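Local coordinates for protein UDP-L-Rhamnose Synthase (Acanthamoeba polyphaga mimivirus, PDB 7JID) that probably makes UDP-L-rhamnose by NADPH-dependent reduction of a keto sugar nucleotide, and binds NADP and UDP-rhamnose, at residues G77-V80 with E81-K84; N86-G89 with P90-A94; K124-T127 with E128-P132; Y139-V142 with K143-D147; H151-D154 with N155-N159. One frame throughout, in Å; residues are numbered along the deposited sequence. Where two conformers were deposited one is given.

Contact 1 (G77-V80 with E81-K84); sequences GKLV and ENVK
Val83 N donates to Leu79 O over 2.9 Å, and its N-H...O angle of 169° makes this a nearly straight bond. It belongs to the i to i+4 ladder of an alpha helix: helix 79-99, part of the Rossmann-type domain. On one side of this rung Asn82 N reaches Lys78 O at 3.0 Å, approaching in the carbonyl plane; on the other Lys84 N reaches Val80 O at 2.9 Å.

Two side-chain pairs run along the same turns. Leu79 and Val83 lie side by side and point the same way, Leu79 CD1 meeting Val83 CG2 at 3.8 Å. This apolar ridge turns to the second subunit, where Leu79 packs on Leu79 of the other chain and Val83 on Phe145 of the other chain.

The charged pair is spaced i to i+3. Lys78 folds back at its second torsion (chi2 -56°), and the rest of its chain then runs extended beside Glu81, whose carboxylate is also carried out on an extended chain. In their salt bridge Lys78 NZ stands 3.2 Å from Glu81 OE2, which it meets from above the carboxylate plane, 43° out of it. The other carboxylate oxygen, Glu81 OE1, is held by Tyr72 OH, which also makes a weak bond to Lys78 NZ. Asn82 turns its OD1 to Asn86 ND2, one helical turn on. Lys78 CD passes Glu81 OE2 at 3.6 Å.

Contact 2 (N86-G89 with P90-A94); sequences NLYG and PLCLA
Cys92 SG sits over one face of the Tyr88 ring, 3.6 Å from its centroid and 28° off the ring normal. The sulfur is displaced toward the rim, so that Tyr88 CE2 comes to 3.2 Å of Cys92 SG, a tight sulfur-aromatic contact. CG anti to the backbone N (chi1 -173°) carries the Tyr88 ring outward, and Cys92, one turn on, brings its SG over the face. The phenol end continues to Glu40 through a hydrogen bond, which helps to fix the ring.

The pair lies on helix 79-99, where the backbone widens into a pi-type turn at 86-88 and kinks at Pro90. Pro90 has no N-H to give to the turn before. The ladder resumes with the next N-H, Leu91 N to Leu87 O at 3.0 Å, and Cys92 N bonds Tyr88 O at 2.9 Å. In extended short-chain dehydrogenase/reductases such a helix builds the four-helix dimer interface, and here the ring of Tyr88 meets that of Phe145 of the second subunit.

The Leu87 side is looser by comparison. Leu87 CD2 and Leu91 CD2 approach only to 4.5 Å, although both residues are buried, and Leu149 of the second subunit packs against both leucines.

Contact 3 (K124-T127 with E128-P132); sequences KGFT and ENDKP
The Phe126 ring and the Asp130 carboxylate are turned 76° apart, and the two side chains cross at about a right angle. Asp130 OD2 approaches the ring obliquely, 3.7 Å from Phe126 CD1, while the ring also stacks with that of Phe113.

The oxygen that comes near the ring also receives the main bond of the contact. Thr127 N donates to Asp130 OD2 at 2.8 Å, with an N-H...O angle of 170°, and meets it from above the carboxylate plane. In return Asp130 N bonds Thr127 O at 3.1 Å and closes a type I beta turn from Thr127 to Asp130; this donor stands well above the carbonyl plane. The first N-H of the turn is thus taken by the carboxylate of its fourth residue. Thr127 carries OG1 between its backbone N and carbonyl carbon (chi1 72°), which directs the hydroxyl into the turn; there OG1 is a second, weak acceptor for Asp130 N, at 3.4 Å.

Two waters line the turn. One accepts from Asn129 N at 2.9 Å, another donates to Asp130 OD1 at 3.2 Å, and each is only weakly tied to Thr127 OG1. Elsewhere Thr127 O bonds Arg161, and Glu128 OE2 bonds the backbone N of Asn215, tying the turn to the body of the domain.

With an N-H on one carboxylate oxygen and a water proton on the other, Asp130 is probably ionised, and its charge would be eased by the turn backbone and ordered solvent.

Contact 4 (Y139-V142 with K143-D147); sequences YSVV and KGFTD. With AWU ([[(2~{R},3~{S},4~{R},5~{R})-5-[2,4-bis(oxidanylidene)pyrimidin-1-yl]-3,4-bis(oxidanyl)oxolan-2-yl]methoxy-oxidanyl-phosphoryl] [(2~{R},3~{R},4~{R},5~{R},6~{S})-6-methyl-3,4,5-tris(oxidanyl)oxan-2-yl] hydrogen phosphate), chain C.
Lys143 begins against Tyr139: its CB lies 3.3 Å from Tyr139 O, the oxygen to which Lys143 N donates at 2.9 Å. CG then settles over one face of the Tyr139 ring, 3.8 Å from the centroid and 19° off the normal, as a CH-pi contact nearest Tyr139 CE1. The bend at the second torsion (chi2 -75°) lets the chain run on through CD so that CE comes back to the ring, 3.8 Å from Tyr139 CE1 and 3.9 Å from Tyr139 OH. At the tip NZ is hydrogen-bonded to Tyr106 OH, in a pocket where Lys143 and Tyr139 both touch the bound NADP.

Tyrosine and lysine four residues apart on helix 138-150 form the Tyr-X-X-X-Lys motif of short-chain dehydrogenase/reductases. The ring's far end serves the bound UDP-rhamnose (AWU): Tyr139 OH and AWU O4' are hydrogen-bonded at 2.8 Å, and O4' lies at the ring edge, near its plane. On another side of the helix the side chains of Val141 and Phe145 lie side by side, CG1 to CE2 4.1 Å, and Phe145 meets Tyr88 of the second subunit.

The aliphatic part of Lys143 thus backs the phenol, while the hydroxyl engages the 4-oxygen of the rhamnosyl group. This is consistent with the proton-transfer role of the motif tyrosine in related enzymes, probably at the oxygen of the carbon that is reduced in this family.

Contact 5 (H151-D154 with N155-N159); sequences HFFD and NDVLN
Phe153 and Val157 meet at the root of the aromatic side chain: Phe153 CB lies 3.6 Å from Val157 CG2, and the methyl approaches the ring obliquely. Val157 presents this branch because CG2 stands beside its own backbone N, with CG1 anti to it (chi1 173°). The ring itself leads away, to pack on Leu91 and Ala94 of helix 79-99 and edge-to-face with Phe95.

Beside this apolar pair, Phe153 O accepts twice. Val157 N reaches it at 2.9 Å from nearly straight ahead of the carbonyl, whereas Asp156 N, at 3.0 Å, comes from well above the carbonyl plane, which should restrain this peptide. Asn159 ND2 stands 4.2 Å from His151 CE1, a loose approach, and that amide is bonded to Asp147 and Thr213. At the outer side a water bridges the polar ends, donating to Asp154 OD2 at 2.7 Å and to Asn155 OD1 at 2.8 Å.

The doubly accepting carbonyl closes the tight turn through which helix 138-150 passes into parallel strand 157-162, the helix-to-strand half of a beta-alpha-beta crossover (strand 103-109, helix 138-150, strand 157-162) in the Rossmann-type fold.

How the contacts relate
Contacts 2 and 4 are fully buried, while contacts 1, 3 and 5 are partly buried. Contacts 1 and 2 share helix 79-99, where Val83 O and Lys84 O probably accept from Tyr88 N and Gly89 N across their border. Contact 4 lies on the neighbouring helix, joined to contact 2 through Asn86 O and Thr146 OG1. These three pack their helices on the second subunit; contacts 3 and 5 reach it chiefly through Lys131 and Phe152. Chemistry shifts from an apolar ridge with a salt bridge, through sulfur on a ring, to a ligand-binding tyrosine backed by lysine. Contacts 3 and 5 are turns with ordered water, linked by Glu128 O and His151 NE2, and contact 5 packs against contact 2 through Phe153.

Contact 1 (G77-V80 with E81-K84)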
# COMPACT_ATOMS: atom_id res chain seq x y z
N GLY A 77 -0.49 -14.12 -6.44
CA GLY A 77 0.52 -14.34 -5.39
C GLY A 77 1.61 -13.29 -5.40
O GLY A 77 2.45 -13.33 -4.49
N LYS A 78 1.61 -12.38 -6.39
CA LYS A 78 2.69 -11.37 -6.46
C LYS A 78 2.29 -10.05 -5.82
O LYS A 78 3.18 -9.19 -5.72
CB LYS A 78 3.21 -11.17 -7.88
CG LYS A 78 3.82 -12.41 -8.50
CD LYS A 78 4.91 -13.03 -7.69
CE LYS A 78 5.54 -14.23 -8.37
NZ LYS A 78 6.41 -14.97 -7.44
N LEU A 79 1.02 -9.83 -5.49
CA LEU A 79 0.61 -8.54 -4.86
C LEU A 79 1.47 -8.34 -3.61
O LEU A 79 1.89 -7.21 -3.33
CB LEU A 79 -0.86 -8.53 -4.48
CG LEU A 79 -1.33 -7.23 -3.83
CD1 LEU A 79 -1.01 -6.01 -4.70
CD2 LEU A 79 -2.79 -7.35 -3.45
N VAL A 80 1.63 -9.39 -2.80
CA VAL A 80 2.43 -9.23 -1.54
C VAL A 80 3.84 -8.72 -1.87
O VAL A 80 4.34 -7.83 -1.15
CB VAL A 80 2.43 -10.52 -0.69
CG1 VAL A 80 3.08 -11.69 -1.42
CG2 VAL A 80 3.04 -10.25 0.68
N GLU A 81 4.50 -9.22 -2.91
CA GLU A 81 5.85 -8.73 -3.29
C GLU A 81 5.76 -7.28 -3.76
O GLU A 81 6.60 -6.48 -3.39
CB GLU A 81 6.46 -9.56 -4.40
CG GLU A 81 6.62 -11.01 -4.02
CD GLU A 81 7.30 -11.81 -5.11
OE1 GLU A 81 7.89 -11.21 -6.03
OE2 GLU A 81 7.30 -13.05 -4.99
N ASN A 82 4.72 -6.96 -4.52
CA ASN A 82 4.47 -5.60 -5.04
C ASN A 82 4.40 -4.65 -3.83
O ASN A 82 5.17 -3.69 -3.78
CB ASN A 82 3.21 -5.61 -5.88
CG ASN A 82 2.98 -4.32 -6.65
OD1 ASN A 82 3.79 -3.40 -6.57
ND2 ASN A 82 1.92 -4.27 -7.46
N VAL A 83 3.48 -4.88 -2.89
CA VAL A 83 3.32 -3.87 -1.81
C VAL A 83 4.59 -3.89 -0.95
O VAL A 83 5.02 -2.82 -0.51
CB VAL A 83 2.05 -4.15 -0.99
CG1 VAL A 83 1.90 -3.11 0.10
CG2 VAL A 83 0.85 -4.11 -1.93
N LYS A 84 5.17 -5.06 -0.69
CA LYS A 84 6.36 -5.18 0.19
C LYS A 84 7.48 -4.28 -0.37
O LYS A 84 8.12 -3.50 0.41
CB LYS A 84 6.85 -6.63 0.23
CG LYS A 84 8.09 -6.84 1.10
CD LYS A 84 8.83 -8.14 0.85
CE LYS A 84 7.96 -9.36 0.98
NZ LYS A 84 8.72 -10.49 0.39

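Contact 2 (N86-G89 with P90-A94)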
# COMPACT_ATOMS: atom_id res chain seq x y z
N ASN A 86 7.57 -2.21 -3.23
CA ASN A 86 7.28 -0.98 -4.00
C ASN A 86 6.54 0.04 -3.13
O ASN A 86 6.39 1.17 -3.63
CB ASN A 86 6.44 -1.30 -5.25
CG ASN A 86 7.23 -2.09 -6.24
OD1 ASN A 86 8.43 -1.88 -6.39
ND2 ASN A 86 6.53 -2.91 -7.05
N LEU A 87 6.10 -0.34 -1.91
CA LEU A 87 5.47 0.64 -1.00
C LEU A 87 6.02 0.44 0.41
O LEU A 87 6.54 1.43 1.01
CB LEU A 87 3.95 0.47 -1.06
CG LEU A 87 3.14 1.53 -0.32
CD1 LEU A 87 1.78 1.66 -0.99
CD2 LEU A 87 2.99 1.17 1.15
N TYR A 88 5.77 -0.72 1.03
CA TYR A 88 6.12 -0.88 2.46
C TYR A 88 7.59 -0.60 2.74
O TYR A 88 7.88 0.20 3.70
CB TYR A 88 5.67 -2.24 2.99
CG TYR A 88 5.86 -2.37 4.49
CD1 TYR A 88 5.07 -1.65 5.37
CD2 TYR A 88 6.91 -3.09 5.01
CE1 TYR A 88 5.26 -1.71 6.74
CE2 TYR A 88 7.12 -3.17 6.39
CZ TYR A 88 6.31 -2.45 7.25
OH TYR A 88 6.56 -2.46 8.60
N GLY A 89 8.54 -1.25 2.05
CA GLY A 89 9.98 -1.04 2.26
C GLY A 89 10.33 0.44 2.18
O GLY A 89 10.96 0.99 3.10
N PRO A 90 9.96 1.14 1.09
CA PRO A 90 10.25 2.58 0.99
C PRO A 90 9.66 3.39 2.16
O PRO A 90 10.32 4.29 2.61
CB PRO A 90 9.59 2.93 -0.37
CG PRO A 90 9.78 1.67 -1.18
CD PRO A 90 9.45 0.56 -0.19
N LEU A 91 8.46 3.07 2.63
CA LEU A 91 7.84 3.81 3.75
C LEU A 91 8.67 3.55 5.02
O LEU A 91 8.81 4.51 5.83
CB LEU A 91 6.38 3.42 3.91
CG LEU A 91 5.38 4.39 3.29
CD1 LEU A 91 5.31 5.69 4.07
CD2 LEU A 91 5.70 4.65 1.84
N CYS A 92 9.14 2.32 5.24
CA CYS A 92 9.98 1.97 6.43
C CYS A 92 11.23 2.86 6.43
O CYS A 92 11.57 3.51 7.48
CB CYS A 92 10.38 0.51 6.40
SG CYS A 92 9.01 -0.59 6.83
N LEU A 93 11.88 2.97 5.27
CA LEU A 93 13.06 3.85 5.11
C LEU A 93 12.68 5.30 5.40
O LEU A 93 13.45 5.98 6.16
CB LEU A 93 13.63 3.68 3.71
CG LEU A 93 14.14 2.30 3.32
CD1 LEU A 93 14.75 2.40 1.95
CD2 LEU A 93 15.20 1.79 4.29
N ALA A 94 11.54 5.80 4.90
CA ALA A 94 11.09 7.18 5.19
C ALA A 94 10.93 7.37 6.70
O ALA A 94 11.51 8.34 7.27
CB ALA A 94 9.83 7.54 4.48

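Contact 3 (K124-T127 with E128-P132)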
# COMPACT_ATOMS: atom_id res chain seq x y z
N LYS A 124 1.16 21.43 -20.19
CA LYS A 124 2.60 21.58 -19.86
C LYS A 124 3.12 20.37 -19.09
O LYS A 124 4.29 20.38 -18.75
CB LYS A 124 2.84 22.87 -19.06
CG LYS A 124 2.62 24.17 -19.83
CD LYS A 124 2.64 24.01 -21.32
CE LYS A 124 2.46 25.31 -22.09
NZ LYS A 124 3.72 25.67 -22.78
N GLY A 125 2.30 19.34 -18.86
CA GLY A 125 2.77 18.08 -18.25
C GLY A 125 2.35 17.95 -16.79
O GLY A 125 2.02 18.99 -16.14
N PHE A 126 2.41 16.74 -16.25
CA PHE A 126 2.03 16.48 -14.85
C PHE A 126 3.09 17.12 -13.95
O PHE A 126 4.31 17.05 -14.26
CB PHE A 126 1.85 14.98 -14.61
CG PHE A 126 0.65 14.48 -15.35
CD1 PHE A 126 -0.62 14.59 -14.78
CD2 PHE A 126 0.76 13.93 -16.61
CE1 PHE A 126 -1.73 14.16 -15.48
CE2 PHE A 126 -0.35 13.48 -17.30
CZ PHE A 126 -1.60 13.58 -16.72
N THR A 127 2.61 17.77 -12.89
CA THR A 127 3.46 18.43 -11.90
C THR A 127 3.74 17.52 -10.70
O THR A 127 3.06 16.48 -10.48
CB THR A 127 2.86 19.77 -11.47
OG1 THR A 127 1.75 19.41 -10.66
CG2 THR A 127 2.52 20.63 -12.67
N GLU A 128 4.65 17.99 -9.85
CA GLU A 128 5.03 17.30 -8.61
C GLU A 128 3.82 17.19 -7.70
O GLU A 128 3.66 16.15 -7.02
CB GLU A 128 6.20 18.00 -7.93
CG GLU A 128 7.48 17.76 -8.66
CD GLU A 128 7.77 18.58 -9.92
OE1 GLU A 128 7.03 19.58 -10.15
OE2 GLU A 128 8.77 18.32 -10.57
N ASN A 129 2.95 18.21 -7.71
CA ASN A 129 1.75 18.23 -6.83
C ASN A 129 0.60 17.38 -7.37
O ASN A 129 -0.30 17.07 -6.58
CB ASN A 129 1.29 19.67 -6.61
CG ASN A 129 0.15 19.78 -5.64
OD1 ASN A 129 0.31 19.47 -4.46
ND2 ASN A 129 -0.99 20.26 -6.11
N ASP A 130 0.62 16.98 -8.64
CA ASP A 130 -0.48 16.28 -9.32
C ASP A 130 -0.64 14.88 -8.70
O ASP A 130 0.38 14.22 -8.35
CB ASP A 130 -0.26 16.18 -10.82
CG ASP A 130 -0.73 17.39 -11.59
OD1 ASP A 130 -1.64 18.14 -11.10
OD2 ASP A 130 -0.19 17.59 -12.67
N LYS A 131 -1.88 14.46 -8.55
CA LYS A 131 -2.20 13.10 -8.05
C LYS A 131 -2.10 12.12 -9.21
O LYS A 131 -2.34 12.47 -10.35
CB LYS A 131 -3.63 13.04 -7.50
CG LYS A 131 -4.01 14.20 -6.60
CD LYS A 131 -3.05 14.44 -5.48
CE LYS A 131 -3.70 15.23 -4.36
NZ LYS A 131 -4.70 14.42 -3.64
N PRO A 132 -1.79 10.84 -8.95
CA PRO A 132 -1.84 9.82 -9.99
C PRO A 132 -3.17 9.79 -10.75
O PRO A 132 -4.21 10.01 -10.12
CB PRO A 132 -1.65 8.52 -9.21
CG PRO A 132 -0.83 8.95 -8.00
CD PRO A 132 -1.41 10.30 -7.63
O HOH W 1 3.52 21.03 -8.33
O HOH W 2 -0.85 21.11 -12.06

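Contact 4 (Y139-V142 with K143-D147)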
# COMPACT_ATOMS: atom_id res chain seq x y z
N TYR A 139 1.80 -2.38 -10.80
CA TYR A 139 3.02 -1.59 -10.49
C TYR A 139 2.65 -0.12 -10.35
O TYR A 139 2.96 0.57 -9.35
CB TYR A 139 4.06 -1.70 -11.59
CG TYR A 139 5.27 -0.81 -11.39
CD1 TYR A 139 6.28 -1.16 -10.50
CD2 TYR A 139 5.42 0.34 -12.14
CE1 TYR A 139 7.38 -0.34 -10.33
CE2 TYR A 139 6.54 1.16 -11.99
CZ TYR A 139 7.53 0.80 -11.10
OH TYR A 139 8.63 1.62 -10.96
N SER A 140 1.97 0.41 -11.37
CA SER A 140 1.69 1.86 -11.43
C SER A 140 0.74 2.23 -10.30
O SER A 140 0.87 3.29 -9.66
CB SER A 140 1.18 2.31 -12.76
OG SER A 140 2.22 2.31 -13.73
N VAL A 141 -0.19 1.33 -10.00
CA VAL A 141 -1.19 1.57 -8.92
C VAL A 141 -0.47 1.69 -7.57
O VAL A 141 -0.65 2.69 -6.87
CB VAL A 141 -2.23 0.46 -8.88
CG1 VAL A 141 -3.08 0.64 -7.62
CG2 VAL A 141 -3.10 0.53 -10.13
N VAL A 142 0.36 0.72 -7.25
CA VAL A 142 1.06 0.69 -5.94
C VAL A 142 2.02 1.88 -5.87
O VAL A 142 2.02 2.58 -4.86
CB VAL A 142 1.75 -0.66 -5.72
CG1 VAL A 142 2.67 -0.60 -4.50
CG2 VAL A 142 0.71 -1.75 -5.56
N LYS A 143 2.81 2.11 -6.93
CA LYS A 143 3.80 3.22 -6.98
C LYS A 143 3.11 4.57 -6.88
O LYS A 143 3.72 5.47 -6.31
CB LYS A 143 4.71 3.11 -8.20
CG LYS A 143 5.77 2.02 -8.06
CD LYS A 143 6.92 2.43 -7.11
CE LYS A 143 8.13 1.55 -7.13
NZ LYS A 143 9.23 2.11 -6.32
N GLY A 144 1.92 4.70 -7.41
CA GLY A 144 1.14 5.94 -7.28
C GLY A 144 0.91 6.22 -5.82
O GLY A 144 1.14 7.39 -5.34
N PHE A 145 0.46 5.23 -5.07
CA PHE A 145 0.25 5.44 -3.62
C PHE A 145 1.58 5.69 -2.92
O PHE A 145 1.62 6.51 -2.03
CB PHE A 145 -0.53 4.28 -3.01
CG PHE A 145 -1.98 4.31 -3.44
CD1 PHE A 145 -2.81 5.34 -3.00
CD2 PHE A 145 -2.47 3.42 -4.37
CE1 PHE A 145 -4.12 5.41 -3.42
CE2 PHE A 145 -3.80 3.47 -4.76
CZ PHE A 145 -4.61 4.49 -4.30
N THR A 146 2.66 4.99 -3.27
CA THR A 146 3.96 5.30 -2.63
C THR A 146 4.32 6.77 -2.88
O THR A 146 4.79 7.48 -1.95
CB THR A 146 5.07 4.38 -3.11
OG1 THR A 146 4.52 3.08 -2.90
CG2 THR A 146 6.34 4.61 -2.35
N ASP A 147 4.05 7.26 -4.07
CA ASP A 147 4.41 8.63 -4.43
C ASP A 147 3.60 9.60 -3.56
O ASP A 147 4.18 10.55 -3.05
CB ASP A 147 4.14 8.90 -5.90
CG ASP A 147 4.55 10.30 -6.29
OD1 ASP A 147 5.70 10.45 -6.73
OD2 ASP A 147 3.66 11.19 -6.30
PA AWU C . 8.49 -2.63 -20.75
O1A AWU C . 7.31 -3.51 -20.57
O2A AWU C . 9.77 -3.24 -21.29
O3A AWU C . 9.10 -1.91 -19.42
PB AWU C . 8.30 -1.59 -18.02
O1B AWU C . 6.95 -0.84 -18.19
O2B AWU C . 8.34 -2.86 -17.14
O3B AWU C . 9.33 -0.50 -17.46
C5' AWU C . 9.71 0.79 -14.09
O5' AWU C . 9.93 0.11 -15.31
C4' AWU C . 9.87 2.29 -14.32
O4' AWU C . 9.49 3.05 -13.15
C3' AWU C . 9.00 2.70 -15.46
O3' AWU C . 9.38 4.00 -15.84
C2' AWU C . 9.20 1.85 -16.70
C1' AWU C . 9.17 0.42 -16.40
N1 AWU C . 6.86 -2.01 -25.64
C2 AWU C . 6.73 -2.15 -27.01
O2 AWU C . 6.87 -1.17 -27.76
N3 AWU C . 6.58 -3.42 -27.52
C4 AWU C . 6.41 -4.50 -26.71
O4 AWU C . 6.30 -5.66 -27.27
C5 AWU C . 6.56 -4.35 -25.33
C6 AWU C . 6.68 -3.08 -24.79
C1C AWU C . 7.04 -0.65 -25.04
C2C AWU C . 6.12 -0.28 -23.88
C3C AWU C . 6.99 0.73 -23.10
C4C AWU C . 8.37 0.20 -23.36
C5C AWU C . 9.03 -0.49 -22.18
C6' AWU C . 10.75 0.22 -13.13
O2' AWU C . 10.51 2.07 -17.18
O2C AWU C . 4.96 0.33 -24.40
O3C AWU C . 6.94 2.01 -23.70
O4C AWU C . 8.29 -0.78 -24.39
O5C AWU C . 8.06 -1.45 -21.68

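Contact 5 (H151-D154 with N155-N159)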
# COMPACT_ATOMS: atom_id res chain seq x y z
N HIS A 151 4.81 12.40 -0.06
CA HIS A 151 4.50 13.84 0.10
C HIS A 151 4.31 14.14 1.59
O HIS A 151 4.43 15.31 1.96
CB HIS A 151 3.30 14.22 -0.76
CG HIS A 151 3.63 14.39 -2.21
ND1 HIS A 151 3.87 13.31 -3.08
CD2 HIS A 151 3.71 15.51 -2.98
CE1 HIS A 151 4.12 13.77 -4.29
NE2 HIS A 151 3.94 15.12 -4.27
N PHE A 152 3.99 13.15 2.43
CA PHE A 152 3.94 13.32 3.90
C PHE A 152 5.34 13.46 4.51
O PHE A 152 5.42 13.78 5.73
CB PHE A 152 3.20 12.16 4.56
CG PHE A 152 1.73 12.20 4.30
CD1 PHE A 152 0.92 13.10 4.95
CD2 PHE A 152 1.14 11.30 3.43
CE1 PHE A 152 -0.44 13.14 4.69
CE2 PHE A 152 -0.22 11.32 3.19
CZ PHE A 152 -1.01 12.27 3.80
N PHE A 153 6.41 13.29 3.72
CA PHE A 153 7.81 13.40 4.16
C PHE A 153 8.54 14.48 3.34
O PHE A 153 9.71 14.36 3.09
CB PHE A 153 8.52 12.05 4.01
CG PHE A 153 7.95 10.94 4.84
CD1 PHE A 153 8.49 10.64 6.08
CD2 PHE A 153 6.89 10.19 4.38
CE1 PHE A 153 7.95 9.63 6.85
CE2 PHE A 153 6.36 9.15 5.14
CZ PHE A 153 6.91 8.87 6.37
N ASP A 154 7.83 15.55 2.99
CA ASP A 154 8.34 16.55 2.02
C ASP A 154 9.61 17.24 2.53
O ASP A 154 10.38 17.72 1.70
CB ASP A 154 7.24 17.55 1.71
CG ASP A 154 7.54 18.37 0.46
OD1 ASP A 154 7.59 17.78 -0.61
OD2 ASP A 154 7.67 19.60 0.58
N ASN A 155 9.83 17.34 3.85
CA ASN A 155 11.03 18.04 4.39
C ASN A 155 12.15 17.07 4.72
O ASN A 155 13.22 17.54 5.11
CB ASN A 155 10.68 18.90 5.60
CG ASN A 155 9.58 19.89 5.33
OD1 ASN A 155 9.55 20.55 4.29
ND2 ASN A 155 8.65 20.00 6.26
N ASP A 156 11.96 15.77 4.54
CA ASP A 156 12.87 14.72 5.02
C ASP A 156 13.29 13.79 3.89
O ASP A 156 14.35 13.14 4.02
CB ASP A 156 12.15 13.89 6.09
CG ASP A 156 12.03 14.71 7.35
OD1 ASP A 156 13.10 14.97 7.95
OD2 ASP A 156 10.88 15.18 7.64
N VAL A 157 12.48 13.69 2.84
CA VAL A 157 12.77 12.69 1.76
C VAL A 157 12.79 13.38 0.40
O VAL A 157 11.87 14.17 0.11
CB VAL A 157 11.74 11.56 1.76
CG1 VAL A 157 11.92 10.62 0.58
CG2 VAL A 157 11.78 10.80 3.08
N LEU A 158 13.76 13.02 -0.40
CA LEU A 158 13.84 13.42 -1.81
C LEU A 158 13.17 12.30 -2.63
O LEU A 158 13.77 11.22 -2.70
CB LEU A 158 15.30 13.63 -2.23
CG LEU A 158 15.54 14.12 -3.66
CD1 LEU A 158 14.85 15.46 -3.89
CD2 LEU A 158 17.03 14.15 -3.93
N ASN A 159 12.04 12.59 -3.26
CA ASN A 159 11.25 11.64 -4.07
C ASN A 159 11.47 11.97 -5.55
O ASN A 159 10.86 12.90 -6.05
CB ASN A 159 9.81 11.64 -3.58
CG ASN A 159 8.87 10.95 -4.54
OD1 ASN A 159 9.22 9.88 -5.04
ND2 ASN A 159 7.70 11.52 -4.70
O HOH W 3 7.21 20.96 2.85